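Local coordinates for antibiotic biosynthesis monooxygenase family protein (Shewanella oneidensis, PDB 2BBE) that is of unknown function but belongs to the antibiotic biosynthesis monooxygenase family, whose members are generally assigned oxidoreductase activity, at residues A[32-37]-A[60-65]; A[39-44]-A[66-71]. All coordinates share one frame; numbering follows the deposited sequence. Where two conformers were deposited one is given.

Interaction 1 of 2, residues A[32-37]-A[60-65]; sequences AALASL and RRVTFV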
# COMPACT_ATOMS: atom_id res chain seq x y z
N ALA A 32 -20.89 9.49 2.82
CA ALA A 32 -20.80 9.70 4.28
C ALA A 32 -20.98 8.41 5.10
O ALA A 32 -20.22 8.16 6.05
CB ALA A 32 -21.76 10.79 4.74
N ALA A 33 -21.98 7.61 4.73
CA ALA A 33 -22.31 6.36 5.41
C ALA A 33 -21.15 5.37 5.30
O ALA A 33 -20.76 4.72 6.30
CB ALA A 33 -23.59 5.74 4.83
N LEU A 34 -20.59 5.25 4.10
CA LEU A 34 -19.43 4.35 3.88
C LEU A 34 -18.18 4.89 4.58
O LEU A 34 -17.41 4.13 5.17
CB LEU A 34 -19.18 4.14 2.38
CG LEU A 34 -20.29 3.31 1.67
CD1 LEU A 34 -20.18 3.43 0.16
CD2 LEU A 34 -20.24 1.81 2.08
N ALA A 35 -17.96 6.21 4.50
CA ALA A 35 -16.75 6.77 5.11
C ALA A 35 -16.77 6.60 6.62
O ALA A 35 -15.70 6.49 7.25
CB ALA A 35 -16.56 8.25 4.74
N SER A 36 -17.98 6.57 7.21
CA SER A 36 -18.12 6.43 8.67
C SER A 36 -17.57 5.06 9.16
O SER A 36 -17.22 4.92 10.34
CB SER A 36 -19.58 6.60 9.11
OG SER A 36 -20.31 5.42 8.77
N LEU A 37 -17.49 4.09 8.25
CA LEU A 37 -17.01 2.74 8.59
C LEU A 37 -15.48 2.65 8.65
O LEU A 37 -14.94 1.68 9.19
CB LEU A 37 -17.49 1.70 7.55
CG LEU A 37 -19.00 1.64 7.27
CD1 LEU A 37 -19.30 0.67 6.14
CD2 LEU A 37 -19.78 1.30 8.55
N ARG A 60 -22.69 8.43 -9.25
CA ARG A 60 -23.48 7.77 -8.17
C ARG A 60 -22.79 6.54 -7.58
O ARG A 60 -23.23 6.01 -6.54
CB ARG A 60 -24.89 7.40 -8.64
CG ARG A 60 -25.86 8.60 -8.74
CD ARG A 60 -27.24 8.18 -9.22
NE ARG A 60 -28.01 9.34 -9.68
CZ ARG A 60 -29.15 9.28 -10.36
NH1 ARG A 60 -29.70 8.11 -10.68
NH2 ARG A 60 -29.75 10.40 -10.73
N ARG A 61 -21.72 6.06 -8.22
CA ARG A 61 -21.01 4.85 -7.75
C ARG A 61 -19.92 5.17 -6.71
O ARG A 61 -19.06 6.02 -6.97
CB ARG A 61 -20.38 4.11 -8.94
CG ARG A 61 -19.51 2.90 -8.53
CD ARG A 61 -19.34 1.91 -9.67
NE ARG A 61 -20.61 1.26 -9.98
CZ ARG A 61 -21.30 1.37 -11.10
NH1 ARG A 61 -20.85 2.09 -12.13
NH2 ARG A 61 -22.46 0.71 -11.20
N VAL A 62 -19.96 4.47 -5.58
CA VAL A 62 -18.96 4.60 -4.52
C VAL A 62 -18.46 3.18 -4.22
O VAL A 62 -19.28 2.26 -4.06
CB VAL A 62 -19.60 5.24 -3.25
CG1 VAL A 62 -18.52 5.66 -2.27
CG2 VAL A 62 -20.45 6.49 -3.62
N THR A 63 -17.14 2.98 -4.15
CA THR A 63 -16.56 1.63 -4.11
C THR A 63 -15.47 1.49 -3.06
O THR A 63 -14.56 2.32 -3.00
CB THR A 63 -15.99 1.26 -5.51
OG1 THR A 63 -17.05 1.28 -6.46
CG2 THR A 63 -15.27 -0.12 -5.53
N PHE A 64 -15.55 0.43 -2.25
CA PHE A 64 -14.47 0.07 -1.35
C PHE A 64 -13.48 -0.90 -2.02
O PHE A 64 -13.89 -1.89 -2.65
CB PHE A 64 -15.01 -0.61 -0.06
CG PHE A 64 -15.18 0.34 1.10
CD1 PHE A 64 -14.08 1.03 1.64
CD2 PHE A 64 -16.44 0.52 1.69
CE1 PHE A 64 -14.24 1.91 2.72
CE2 PHE A 64 -16.60 1.38 2.78
CZ PHE A 64 -15.51 2.08 3.28
N VAL A 65 -12.20 -0.63 -1.82
CA VAL A 65 -11.12 -1.53 -2.22
C VAL A 65 -10.43 -1.97 -0.93
O VAL A 65 -9.91 -1.13 -0.17
CB VAL A 65 -10.14 -0.80 -3.18
CG1 VAL A 65 -8.82 -1.63 -3.36
CG2 VAL A 65 -10.86 -0.53 -4.53
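Leu34 of helix 27-35 packs against Val62 and Phe64 of strand 61-68 in a buried, apolar helix-on-sheet contact close to the centre of the chain. Its two methyl branches divide the work. CD1 comes down on the valine, with Leu34 CD1 lying 3.7 Å from Val62 CG1, while the other branch turns to the ring and brings Leu34 CD2 to 3.7 Å from Phe64 CE2. With CG placed beside the backbone N (chi1 -69°) and CB already directed at the strand, the leucine fork reaches two residues, two positions apart along the strand, that face the same side of the sheet. Thr63, between them, turns to the other side, where its hydroxyl is hydrogen-bonded to Tyr103 of the second subunit.

The helix backbone also meets the ring. Leu34 O sits at the edge of Phe64, near the ring plane and 3.4 Å from CZ; the same oxygen accepts the backbone N-H of Leu37 at an N to O distance of 3.1 Å. Leu37 approaches the ring obliquely and more loosely, its CD1 4.4 Å from Phe64 CE2. Phe64 also stacks with Tyr50 of strand 47-55, and Tyr86 of helix 81-94 packs on Leu34, so this layer joins helices and sheet as expected for the ferredoxin-like alpha+beta fold of the dimeric alpha-beta barrel clan. Cohesion between the helix and strand here comes from burying hydrocarbon, whereas the carbonyl at the ring edge is placed where the slightly positive rim of the aromatic would probably favour it.

Interaction 2 of 2, residues A[39-44]-A[66-71]; sequences PDTRRE and EKFVDI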
# COMPACT_ATOMS: atom_id res chain seq x y z
N PRO A 39 -12.69 4.50 10.07
CA PRO A 39 -11.79 4.56 11.23
C PRO A 39 -11.75 3.27 12.04
O PRO A 39 -10.66 2.82 12.38
CB PRO A 39 -12.35 5.72 12.06
CG PRO A 39 -12.95 6.60 11.02
CD PRO A 39 -13.64 5.62 10.09
N ASP A 40 -12.90 2.65 12.31
CA ASP A 40 -12.86 1.40 13.09
C ASP A 40 -12.36 0.20 12.29
O ASP A 40 -11.77 -0.72 12.87
CB ASP A 40 -14.22 1.08 13.71
CG ASP A 40 -14.54 1.99 14.90
OD1 ASP A 40 -13.61 2.62 15.48
OD2 ASP A 40 -15.73 2.06 15.24
N THR A 41 -12.60 0.19 10.99
CA THR A 41 -12.13 -0.91 10.18
C THR A 41 -10.61 -0.91 10.07
O THR A 41 -9.98 -1.96 10.17
CB THR A 41 -12.77 -0.93 8.78
OG1 THR A 41 -14.19 -1.04 8.92
CG2 THR A 41 -12.24 -2.12 7.98
N ARG A 42 -10.02 0.27 9.88
CA ARG A 42 -8.58 0.39 9.77
C ARG A 42 -7.90 -0.05 11.07
O ARG A 42 -6.75 -0.49 11.05
CB ARG A 42 -8.16 1.81 9.37
CG ARG A 42 -8.55 2.18 7.91
CD ARG A 42 -8.08 3.59 7.49
NE ARG A 42 -6.64 3.75 7.61
CZ ARG A 42 -6.01 4.53 8.48
NH1 ARG A 42 -6.68 5.30 9.33
NH2 ARG A 42 -4.68 4.53 8.50
N ARG A 43 -8.64 0.05 12.18
CA ARG A 43 -8.13 -0.34 13.50
C ARG A 43 -8.29 -1.85 13.81
O ARG A 43 -7.84 -2.30 14.87
CB ARG A 43 -8.80 0.51 14.60
CG ARG A 43 -8.26 1.94 14.67
CD ARG A 43 -9.23 2.87 15.45
NE ARG A 43 -8.66 4.21 15.64
CZ ARG A 43 -8.59 5.17 14.70
NH1 ARG A 43 -9.04 4.96 13.45
NH2 ARG A 43 -8.05 6.35 15.02
N GLU A 44 -8.91 -2.60 12.90
CA GLU A 44 -8.98 -4.07 12.99
C GLU A 44 -7.58 -4.67 12.81
O GLU A 44 -6.87 -4.30 11.88
CB GLU A 44 -9.92 -4.63 11.91
CG GLU A 44 -11.43 -4.45 12.17
CD GLU A 44 -12.28 -4.80 10.93
OE1 GLU A 44 -11.81 -5.59 10.07
OE2 GLU A 44 -13.40 -4.27 10.79
N GLU A 66 -10.46 -3.27 -0.67
CA GLU A 66 -10.13 -3.79 0.65
C GLU A 66 -9.13 -4.93 0.56
O GLU A 66 -9.05 -5.62 -0.48
CB GLU A 66 -11.41 -4.34 1.34
CG GLU A 66 -12.67 -3.46 1.20
CD GLU A 66 -13.93 -4.12 1.78
OE1 GLU A 66 -13.83 -5.19 2.43
OE2 GLU A 66 -15.04 -3.56 1.59
N LYS A 67 -8.40 -5.14 1.66
CA LYS A 67 -7.50 -6.30 1.81
C LYS A 67 -7.40 -6.67 3.29
O LYS A 67 -7.27 -5.80 4.16
CB LYS A 67 -6.11 -6.03 1.21
CG LYS A 67 -5.30 -7.30 0.89
CD LYS A 67 -3.84 -7.00 0.42
CE LYS A 67 -3.76 -6.41 -0.99
NZ LYS A 67 -2.31 -6.20 -1.47
N PHE A 68 -7.46 -7.98 3.55
CA PHE A 68 -7.41 -8.55 4.91
C PHE A 68 -6.39 -9.67 4.94
O PHE A 68 -6.10 -10.30 3.91
CB PHE A 68 -8.79 -9.07 5.35
CG PHE A 68 -9.82 -7.99 5.45
CD1 PHE A 68 -10.56 -7.60 4.32
CD2 PHE A 68 -10.02 -7.31 6.66
CE1 PHE A 68 -11.49 -6.56 4.40
CE2 PHE A 68 -10.94 -6.27 6.76
CZ PHE A 68 -11.67 -5.89 5.63
N VAL A 69 -5.82 -9.92 6.12
CA VAL A 69 -4.73 -10.89 6.25
C VAL A 69 -5.17 -12.31 5.85
O VAL A 69 -4.35 -13.13 5.42
CB VAL A 69 -4.11 -10.87 7.68
CG1 VAL A 69 -3.47 -9.50 7.97
CG2 VAL A 69 -5.15 -11.20 8.72
N ASP A 70 -6.46 -12.61 6.00
CA ASP A 70 -6.99 -13.94 5.66
C ASP A 70 -8.50 -13.94 5.72
O ASP A 70 -9.10 -12.93 6.05
CB ASP A 70 -6.40 -15.06 6.54
CG ASP A 70 -6.62 -14.85 8.05
OD1 ASP A 70 -7.61 -14.24 8.49
OD2 ASP A 70 -5.76 -15.34 8.81
N ILE A 71 -9.12 -15.07 5.37
CA ILE A 71 -10.57 -15.14 5.32
C ILE A 71 -11.19 -15.00 6.73
O ILE A 71 -12.22 -14.38 6.88
CB ILE A 71 -11.07 -16.44 4.58
CG1 ILE A 71 -12.58 -16.34 4.26
CG2 ILE A 71 -10.71 -17.73 5.37
CD1 ILE A 71 -12.91 -15.19 3.33
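Glu44, just past helix 38-42, brings its carboxylate to the rim of Phe68 at the end of strand 61-68. Glu44 OE1 lies 3.5 Å from Phe68 CE2, at the ring edge and near its plane, and the carboxylate is turned only 23° from the plane of the ring. Two torsions account for the reach: CG stands beside the backbone N (chi1 -75°), and from there the chain runs extended, carrying the carboxylate across to the strand. Its other oxygen, OE2, is hydrogen-bonded to ND1 of His77, whose ring also meets that of Phe68. The histidine thus touches both partners and probably fixes the rotation of the carboxylate.

Phe68 likewise has CG beside its backbone N (chi1 -63°), which brings the end of the ring nearer to 39-44 than the direction of its CB suggests. A second carboxylate oxygen, Glu66 OE1, lies in the ring plane at its edge, 3.4 Å from Phe68 CE1.

Thr41 adds a looser apolar touch, its CG2 4.5 Å from Phe68 CZ in an oblique approach. The threonine hydroxyl turns back along the chain, where OG1 is hydrogen-bonded to O of Leu37, just before the helix, and the methyl is the part that comes near the ring. In the ferredoxin-like fold of this family, helices cover one side of an antiparallel sheet, and here the short second helix meets the end of a strand within that layer. Phe68 is also held through its backbone, which pairs with Ile14 of strand 8-22. Nearby, Arg43 NH2 forms a salt bridge with the C-terminal carboxylate of Ala108 of the third subunit.

Overall arrangement
Interactions 1 and 2 draw on successive parts of strand 61-68, and their helical partners, helices 27-35 and 38-42, follow each other in the chain, so the helical layer tracks along one strand. The centres are about 15 Å apart. Interaction 1 lies nearer the centre of the chain, buries more surface and depends mainly on aliphatic and aromatic groups. Interaction 2, at the strand's end, is also largely buried but smaller, and its phenylalanine meets chiefly a carboxylate where Phe64 meets a leucine. Both rings meet oxygen, a backbone carbonyl at the Phe64 edge, carboxylate oxygens at that of Phe68. Both segment pairs touch the second subunit; 39-44/66-71 also meets the third and, through Arg42, the fourth.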